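Local coordinates for FMN-binding protein (Syntrophomonas wolfei subsp. wolfei, PDB 3IN6), which binds flavin mononucleotide, probably as a dimeric flavoprotein of the split-barrel type, although its reaction and substrate are not established, at residues V51-C62 against Y111-T122. Residues are numbered along the deposited sequence; the frame is centred on the assembly and turned at random.
Sequences VLEMIGDDTIIC and YFDRIKKRLDNT. With FMN (flavin mononucleotide), chain C.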
ATOM      1  N   VAL A  51      14.283   2.001   2.937  1.00 33.14           N
ATOM      2  CA  VAL A  51      15.422   2.265   3.850  1.00 29.57           C
ATOM      3  C   VAL A  51      14.871   2.294   5.283  1.00 27.00           C
ATOM      4  O   VAL A  51      14.652   3.365   5.880  1.00 21.75           O
ATOM      5  CB  VAL A  51      16.190   3.544   3.512  1.00 30.66           C
ATOM      6  CG1 VAL A  51      17.402   3.686   4.447  1.00 29.58           C
ATOM      7  CG2 VAL A  51      16.656   3.505   2.073  1.00 30.27           C
ATOM      8  N   LEU A  52      14.664   1.091   5.829  1.00 26.07           N
ATOM      9  CA  LEU A  52      13.995   0.905   7.132  1.00 24.41           C
ATOM     10  C   LEU A  52      14.702  -0.020   8.101  1.00 22.13           C
ATOM     11  O   LEU A  52      15.479  -0.898   7.706  1.00 21.91           O
ATOM     12  CB  LEU A  52      12.641   0.221   6.920  1.00 23.29           C
ATOM     13  CG  LEU A  52      11.553   0.811   6.054  1.00 27.90           C
ATOM     14  CD1 LEU A  52      10.390  -0.167   6.077  1.00 19.87           C
ATOM     15  CD2 LEU A  52      11.135   2.203   6.567  1.00 32.98           C
ATOM     16  N   GLU A  53      14.323   0.128   9.365  1.00 21.72           N
ATOM     17  CA  GLU A  53      14.810  -0.728  10.435  1.00 21.02           C
ATOM     18  C   GLU A  53      13.828  -0.771  11.606  1.00 20.14           C
ATOM     19  O   GLU A  53      13.340   0.284  12.073  1.00 20.92           O
ATOM     20  CB  GLU A  53      16.182  -0.248  10.902  1.00 20.90           C
ATOM     21  CG  GLU A  53      16.834  -1.158  11.917  1.00 24.04           C
ATOM     22  CD  GLU A  53      18.279  -0.785  12.192  1.00 15.88           C
ATOM     23  OE1 GLU A  53      18.906  -0.121  11.346  1.00 34.42           O
ATOM     24  OE2 GLU A  53      18.796  -1.191  13.239  1.00 29.38           O
HETATM   25  N   MSE A  54      13.507  -1.979  12.050  1.00 18.70           N
HETATM   26  CA  MSE A  54      12.656  -2.191  13.227  1.00 19.82           C
HETATM   27  C   MSE A  54      13.583  -2.428  14.425  1.00 20.68           C
HETATM   28  O   MSE A  54      14.528  -3.224  14.342  1.00 21.28           O
HETATM   29  CB  MSE A  54      11.695  -3.352  13.014  1.00 20.84           C
HETATM   30  CG  MSE A  54      11.004  -3.846  14.254  1.00 15.16           C
HETATM   31 SE   MSE A  54       9.620  -5.091  13.707  0.75 15.43          SE
HETATM   32  CE  MSE A  54       9.116  -5.849  15.437  1.00  8.54           C
ATOM     33  N   ILE A  55      13.331  -1.677  15.498  1.00 21.23           N
ATOM     34  CA  ILE A  55      14.118  -1.718  16.733  1.00 22.31           C
ATOM     35  C   ILE A  55      13.181  -2.178  17.852  1.00 21.62           C
ATOM     36  O   ILE A  55      12.086  -1.633  18.023  1.00 22.00           O
ATOM     37  CB  ILE A  55      14.706  -0.306  17.059  1.00 22.40           C
ATOM     38  CG1 ILE A  55      15.606   0.179  15.915  1.00 21.18           C
ATOM     39  CG2 ILE A  55      15.471  -0.314  18.369  1.00 19.46           C
ATOM     40  CD1 ILE A  55      15.907   1.659  15.955  1.00 24.79           C
ATOM     41  N   GLY A  56      13.606  -3.197  18.592  1.00 22.86           N
ATOM     42  CA  GLY A  56      12.803  -3.754  19.668  1.00 22.65           C
ATOM     43  C   GLY A  56      11.539  -4.387  19.114  1.00 22.83           C
ATOM     44  O   GLY A  56      11.572  -5.089  18.084  1.00 19.34           O
ATOM     45  N   ASP A  57      10.438  -4.128  19.811  1.00 19.61           N
ATOM     46  CA  ASP A  57       9.115  -4.609  19.455  1.00 19.46           C
ATOM     47  C   ASP A  57       8.151  -3.459  19.208  1.00 21.47           C
ATOM     48  O   ASP A  57       6.981  -3.704  18.867  1.00 23.33           O
ATOM     49  CB  ASP A  57       8.529  -5.412  20.626  1.00 17.73           C
ATOM     50  CG  ASP A  57       9.258  -6.737  20.883  1.00 23.08           C
ATOM     51  OD1 ASP A  57       9.846  -7.323  19.950  1.00 23.81           O
ATOM     52  OD2 ASP A  57       9.218  -7.212  22.037  1.00 26.25           O
ATOM     53  N   ASP A  58       8.617  -2.222  19.389  1.00 18.77           N
ATOM     54  CA  ASP A  58       7.750  -1.061  19.313  1.00 21.99           C
ATOM     55  C   ASP A  58       8.175   0.055  18.346  1.00 20.63           C
ATOM     56  O   ASP A  58       7.471   1.039  18.231  1.00 19.49           O
ATOM     57  CB  ASP A  58       7.595  -0.486  20.728  1.00 19.38           C
ATOM     58  CG  ASP A  58       8.941  -0.239  21.423  1.00 27.20           C
ATOM     59  OD1 ASP A  58       9.899   0.216  20.767  1.00 24.83           O
ATOM     60  OD2 ASP A  58       9.049  -0.522  22.638  1.00 38.89           O
ATOM     61  N   THR A  59       9.275  -0.100  17.616  1.00 20.67           N
ATOM     62  CA  THR A  59       9.767   1.021  16.809  1.00 19.38           C
ATOM     63  C   THR A  59      10.191   0.670  15.385  1.00 20.19           C
ATOM     64  O   THR A  59      10.806  -0.365  15.148  1.00 19.03           O
ATOM     65  CB  THR A  59      11.015   1.636  17.493  1.00 20.21           C
ATOM     66  OG1 THR A  59      10.730   1.954  18.861  1.00 21.51           O
ATOM     67  CG2 THR A  59      11.514   2.881  16.770  1.00 18.51           C
ATOM     68  N   ILE A  60       9.851   1.543  14.439  1.00 21.85           N
ATOM     69  CA  ILE A  60      10.365   1.444  13.067  1.00 21.62           C
ATOM     70  C   ILE A  60      10.959   2.816  12.762  1.00 19.10           C
ATOM     71  O   ILE A  60      10.350   3.850  13.059  1.00 15.93           O
ATOM     72  CB  ILE A  60       9.304   1.054  11.998  1.00 22.97           C
ATOM     73  CG1 ILE A  60       8.868  -0.398  12.164  1.00 22.65           C
ATOM     74  CG2 ILE A  60       9.883   1.202  10.582  1.00 20.43           C
ATOM     75  CD1 ILE A  60       7.648  -0.742  11.330  1.00 27.44           C
ATOM     76  N   ILE A  61      12.182   2.818  12.243  1.00 18.65           N
ATOM     77  CA  ILE A  61      12.836   4.047  11.814  1.00 19.11           C
ATOM     78  C   ILE A  61      13.008   3.952  10.311  1.00 21.67           C
ATOM     79  O   ILE A  61      13.160   2.873   9.730  1.00 19.27           O
ATOM     80  CB  ILE A  61      14.164   4.388  12.540  1.00 17.74           C
ATOM     81  CG1 ILE A  61      15.223   3.297  12.365  1.00 23.50           C
ATOM     82  CG2 ILE A  61      13.920   4.632  14.029  1.00 18.90           C
ATOM     83  CD1 ILE A  61      16.628   3.789  12.728  1.00 16.66           C
ATOM     84  N   CYS A  62      13.007   5.114   9.695  1.00 25.68           N
ATOM     85  CA  CYS A  62      12.965   5.202   8.269  1.00 26.48           C
ATOM     86  C   CYS A  62      13.684   6.461   7.793  1.00 26.82           C
ATOM     87  O   CYS A  62      13.529   7.543   8.397  1.00 25.51           O
ATOM     88  CB  CYS A  62      11.468   5.250   7.974  1.00 27.97           C
ATOM     89  SG  CYS A  62      10.938   5.871   6.454  1.00 35.46           S
ATOM     90  N   TYR A 111      18.893   7.555  16.557  1.00 25.22           N
ATOM     91  CA  TYR A 111      18.064   7.067  15.440  1.00 24.94           C
ATOM     92  C   TYR A 111      18.567   7.570  14.090  1.00 24.21           C
ATOM     93  O   TYR A 111      18.690   6.801  13.141  1.00 23.17           O
ATOM     94  CB  TYR A 111      16.624   7.513  15.598  1.00 23.79           C
ATOM     95  CG  TYR A 111      15.890   6.944  16.776  1.00 23.57           C
ATOM     96  CD1 TYR A 111      15.723   5.564  16.925  1.00 27.28           C
ATOM     97  CD2 TYR A 111      15.287   7.783  17.706  1.00 24.17           C
ATOM     98  CE1 TYR A 111      15.017   5.043  17.998  1.00 26.82           C
ATOM     99  CE2 TYR A 111      14.572   7.274  18.768  1.00 22.16           C
ATOM    100  CZ  TYR A 111      14.437   5.909  18.914  1.00 26.25           C
ATOM    101  OH  TYR A 111      13.718   5.423  19.990  1.00 32.91           O
ATOM    102  N   PHE A 112      18.844   8.871  14.024  1.00 24.91           N
ATOM    103  CA  PHE A 112      19.351   9.506  12.810  1.00 25.96           C
ATOM    104  C   PHE A 112      20.663   8.857  12.379  1.00 26.28           C
ATOM    105  O   PHE A 112      20.840   8.497  11.213  1.00 26.40           O
ATOM    106  CB  PHE A 112      19.540  11.007  13.051  1.00 25.89           C
ATOM    107  CG  PHE A 112      19.965  11.772  11.834  1.00 28.38           C
ATOM    108  CD1 PHE A 112      19.023  12.273  10.951  1.00 33.13           C
ATOM    109  CD2 PHE A 112      21.301  12.007  11.580  1.00 31.58           C
ATOM    110  CE1 PHE A 112      19.412  12.991   9.829  1.00 32.23           C
ATOM    111  CE2 PHE A 112      21.692  12.723  10.452  1.00 29.85           C
ATOM    112  CZ  PHE A 112      20.750  13.212   9.585  1.00 26.18           C
ATOM    113  N   ASP A 113      21.576   8.711  13.334  1.00 26.99           N
ATOM    114  CA  ASP A 113      22.869   8.088  13.083  1.00 28.41           C
ATOM    115  C   ASP A 113      22.697   6.650  12.598  1.00 28.35           C
ATOM    116  O   ASP A 113      23.342   6.212  11.653  1.00 29.00           O
ATOM    117  CB  ASP A 113      23.733   8.115  14.353  1.00 28.69           C
ATOM    118  CG  ASP A 113      24.197   9.526  14.738  1.00 29.32           C
ATOM    119  OD1 ASP A 113      24.059  10.483  13.933  1.00 28.43           O
ATOM    120  OD2 ASP A 113      24.727   9.668  15.864  1.00 31.04           O
ATOM    121  N   ARG A 114      21.815   5.916  13.257  1.00 29.60           N
ATOM    122  CA  ARG A 114      21.540   4.529  12.898  1.00 28.73           C
ATOM    123  C   ARG A 114      21.033   4.410  11.455  1.00 28.08           C
ATOM    124  O   ARG A 114      21.596   3.665  10.661  1.00 25.13           O
ATOM    125  CB  ARG A 114      20.506   3.963  13.868  1.00 29.40           C
ATOM    126  CG  ARG A 114      20.185   2.497  13.703  1.00 33.13           C
ATOM    127  CD  ARG A 114      21.389   1.618  13.975  1.00 32.43           C
ATOM    128  NE  ARG A 114      21.015   0.211  13.932  1.00 36.27           N
ATOM    129  CZ  ARG A 114      21.853  -0.802  14.126  1.00 39.36           C
ATOM    130  NH1 ARG A 114      23.137  -0.587  14.399  1.00 41.45           N
ATOM    131  NH2 ARG A 114      21.396  -2.044  14.056  1.00 40.30           N
ATOM    132  N   ILE A 115      19.984   5.157  11.110  1.00 28.33           N
ATOM    133  CA  ILE A 115      19.417   5.068   9.763  1.00 30.27           C
ATOM    134  C   ILE A 115      20.379   5.606   8.690  1.00 32.98           C
ATOM    135  O   ILE A 115      20.294   5.204   7.530  1.00 33.45           O
ATOM    136  CB  ILE A 115      18.052   5.799   9.651  1.00 29.88           C
ATOM    137  CG1 ILE A 115      17.224   5.238   8.489  1.00 30.49           C
ATOM    138  CG2 ILE A 115      18.241   7.313   9.499  1.00 28.41           C
ATOM    139  CD1 ILE A 115      16.799   3.784   8.649  1.00 19.20           C
ATOM    140  N   LYS A 116      21.278   6.514   9.078  1.00 34.76           N
ATOM    141  CA  LYS A 116      22.254   7.081   8.147  1.00 37.12           C
ATOM    142  C   LYS A 116      23.210   5.983   7.689  1.00 38.35           C
ATOM    143  O   LYS A 116      23.462   5.826   6.486  1.00 39.21           O
ATOM    144  CB  LYS A 116      23.035   8.235   8.799  1.00 37.31           C
ATOM    145  CG  LYS A 116      24.074   8.893   7.895  1.00 36.99           C
ATOM    146  N   LYS A 117      23.735   5.233   8.662  1.00 38.37           N
ATOM    147  CA  LYS A 117      24.634   4.113   8.395  1.00 38.28           C
ATOM    148  C   LYS A 117      23.998   3.164   7.380  1.00 38.69           C
ATOM    149  O   LYS A 117      24.626   2.783   6.399  1.00 39.98           O
ATOM    150  CB  LYS A 117      24.957   3.360   9.685  1.00 37.58           C
ATOM    151  CG  LYS A 117      25.704   4.187  10.720  1.00 38.94           C
ATOM    152  N   ARG A 118      22.741   2.806   7.613  1.00 38.89           N
ATOM    153  CA  ARG A 118      22.020   1.922   6.705  1.00 38.95           C
ATOM    154  C   ARG A 118      21.928   2.522   5.299  1.00 39.90           C
ATOM    155  O   ARG A 118      22.287   1.861   4.322  1.00 38.69           O
ATOM    156  CB  ARG A 118      20.620   1.607   7.254  1.00 38.24           C
ATOM    157  CG  ARG A 118      19.771   0.711   6.357  1.00 35.50           C
ATOM    158  CD  ARG A 118      18.463   0.333   7.018  1.00 34.40           C
ATOM    159  NE  ARG A 118      18.646  -0.566   8.155  1.00 33.54           N
ATOM    160  CZ  ARG A 118      18.659  -1.897   8.093  1.00 37.06           C
ATOM    161  NH1 ARG A 118      18.497  -2.542   6.943  1.00 37.56           N
ATOM    162  NH2 ARG A 118      18.832  -2.601   9.202  1.00 40.75           N
ATOM    163  N   LEU A 119      21.462   3.772   5.205  1.00 39.99           N
ATOM    164  CA  LEU A 119      21.324   4.456   3.910  1.00 40.28           C
ATOM    165  C   LEU A 119      22.634   4.529   3.127  1.00 40.96           C
ATOM    166  O   LEU A 119      22.617   4.472   1.892  1.00 40.56           O
ATOM    167  CB  LEU A 119      20.753   5.868   4.085  1.00 39.79           C
ATOM    168  CG  LEU A 119      20.500   6.689   2.808  1.00 41.66           C
ATOM    169  CD1 LEU A 119      19.667   5.909   1.783  1.00 40.34           C
ATOM    170  CD2 LEU A 119      19.826   8.027   3.141  1.00 39.93           C
ATOM    171  N   ASP A 120      23.758   4.655   3.836  1.00 42.20           N
ATOM    172  CA  ASP A 120      25.076   4.717   3.181  1.00 43.89           C
ATOM    173  C   ASP A 120      25.336   3.484   2.307  1.00 45.45           C
ATOM    174  O   ASP A 120      25.991   3.578   1.263  1.00 45.47           O
ATOM    175  CB  ASP A 120      26.211   4.862   4.208  1.00 43.75           C
ATOM    176  CG  ASP A 120      26.258   6.240   4.872  1.00 43.24           C
ATOM    177  OD1 ASP A 120      25.620   7.193   4.379  1.00 43.18           O
ATOM    178  OD2 ASP A 120      26.967   6.371   5.893  1.00 45.46           O
ATOM    179  N   ASN A 121      24.804   2.337   2.728  1.00 46.60           N
ATOM    180  CA  ASN A 121      24.980   1.082   1.996  1.00 47.29           C
ATOM    181  C   ASN A 121      23.879   0.816   0.960  1.00 47.30           C
ATOM    182  O   ASN A 121      23.597  -0.340   0.652  1.00 46.92           O
ATOM    183  CB  ASN A 121      25.047  -0.078   2.991  1.00 47.26           C
ATOM    184  CG  ASN A 121      26.135   0.106   4.027  1.00 49.03           C
ATOM    185  OD1 ASN A 121      27.115   0.812   3.797  1.00 52.47           O
ATOM    186  ND2 ASN A 121      25.970  -0.538   5.173  1.00 53.89           N
ATOM    187  N   THR A 122      23.289   1.876   0.407  1.00 47.61           N
ATOM    188  CA  THR A 122      22.200   1.750  -0.565  1.00 48.25           C
ATOM    189  C   THR A 122      22.501   2.466  -1.886  1.00 47.88           C
ATOM    190  O   THR A 122      23.450   3.255  -1.981  1.00 46.91           O
ATOM    191  CB  THR A 122      20.900   2.342   0.026  1.00 48.82           C
ATOM    192  OG1 THR A 122      20.679   1.798   1.332  1.00 51.21           O
ATOM    193  CG2 THR A 122      19.692   2.033  -0.846  1.00 51.50           C
TER
HETATM  194  N1  FMN C 148      12.061   7.303  -0.418  1.00 49.24           N
HETATM  195  C2  FMN C 148      12.290   7.585   0.917  1.00 50.09           C
HETATM  196  O2  FMN C 148      12.133   8.733   1.345  1.00 41.44           O
HETATM  197  N3  FMN C 148      12.700   6.570   1.774  1.00 52.35           N
HETATM  198  C4  FMN C 148      12.890   5.278   1.306  1.00 51.85           C
HETATM  199  O4  FMN C 148      13.262   4.397   2.102  1.00 54.12           O
HETATM  200  C4A FMN C 148      12.672   4.999  -0.053  1.00 52.57           C
HETATM  201  N5  FMN C 148      12.862   3.719  -0.563  1.00 56.26           N
HETATM  202  C5A FMN C 148      12.640   3.431  -1.905  1.00 54.61           C
HETATM  203  C6  FMN C 148      12.830   2.124  -2.375  1.00 55.39           C
HETATM  204  C7  FMN C 148      12.617   1.827  -3.723  1.00 56.89           C
HETATM  205  C7M FMN C 148      12.831   0.422  -4.202  1.00 60.38           C
HETATM  206  C8  FMN C 148      12.196   2.828  -4.609  1.00 57.56           C
HETATM  207  C8M FMN C 148      11.946   2.524  -6.064  1.00 46.50           C
HETATM  208  C9  FMN C 148      11.996   4.132  -4.135  1.00 57.87           C
HETATM  209  C9A FMN C 148      12.222   4.447  -2.776  1.00 56.80           C
HETATM  210  N10 FMN C 148      12.026   5.741  -2.269  1.00 54.62           N
HETATM  211  C10 FMN C 148      12.257   6.018  -0.918  1.00 52.25           C
HETATM  212  C1' FMN C 148      11.592   6.873  -3.174  1.00 55.33           C
HETATM  213  C2' FMN C 148      10.095   7.171  -3.088  1.00 52.93           C
HETATM  214  O2' FMN C 148       9.340   6.003  -3.330  1.00 44.21           O
HETATM  215  C3' FMN C 148       9.753   8.282  -4.089  1.00 54.58           C
HETATM  216  O3' FMN C 148      10.306   9.495  -3.615  1.00 52.12           O
HETATM  217  C4' FMN C 148       8.251   8.451  -4.341  1.00 52.30           C
HETATM  218  O4' FMN C 148       8.046   9.296  -5.451  1.00 54.94           O
HETATM  219  C5' FMN C 148       7.525   9.056  -3.151  1.00 49.68           C
HETATM  220  O5' FMN C 148       6.147   9.110  -3.425  1.00 46.14           O
HETATM  221  P   FMN C 148       5.184  10.231  -2.766  1.00 39.40           P
HETATM  222  O1P FMN C 148       5.458  11.592  -3.346  1.00 47.01           O
HETATM  223  O2P FMN C 148       5.352  10.319  -1.258  1.00 35.86           O
HETATM  224  O3P FMN C 148       3.815   9.805  -3.182  1.00 32.65           O
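Glu53 reaches out from strand 52-55 between two arginines one turn apart on helix 110-120 and is held by both. Arg114 approaches side-on: its NE lies 2.7 Å from Glu53 OE2 and its NH2 2.9 Å from the same oxygen, both on the syn side and with OE2 close to the guanidinium plane. The carboxylate is turned 58° from that plane, and its other oxygen, OE1, is met on the anti side by Arg118 NE at 3.2 Å, with a weak additional bond from NH2. The extended glutamate chain, with CG anti to the backbone N (chi1 -174°), carries the carboxylate out to the arginines, while the bend of Arg118 at chi3 (-69°) brings its guanidinium over the strand, where Leu52 O sits above one face. Asn29 and Asn27 add weak bonds to Arg118 NH1. A glutamine here would remove the negative charge shared by Arg114 and Arg118, and its amide NH2 would probably face one of the arginines' N-H groups, costing one arm of the grip on the hairpin.

Beside this network the contact is apolar. The side chains of Ile115 and Ile61 lie alongside each other, running in opposite senses, with Ile61 CD1 3.9 Å from Ile115 CB, and Ile115 CD1 extends to the backbone oxygens of Val51 and Ile61. Ile61 CG2 packs obliquely against Tyr111 CD1 at 3.5 Å, whereas Ile55 CD1 comes to the ring edge. At the far end Val51 crosses Leu119 nearly at a right angle, CG2 to CD1 at 3.9 Å, and its backbone N donates to FMN O4 at 2.7 Å. The FMN is also hydrogen-bonded by Arg97 and Leu145 of the second subunit. Helix 110-120 thus packs across a β-hairpin at the antiparallel sheet's edge, beside the flavin site, consistent with the split β-barrel of FMN-binding proteins.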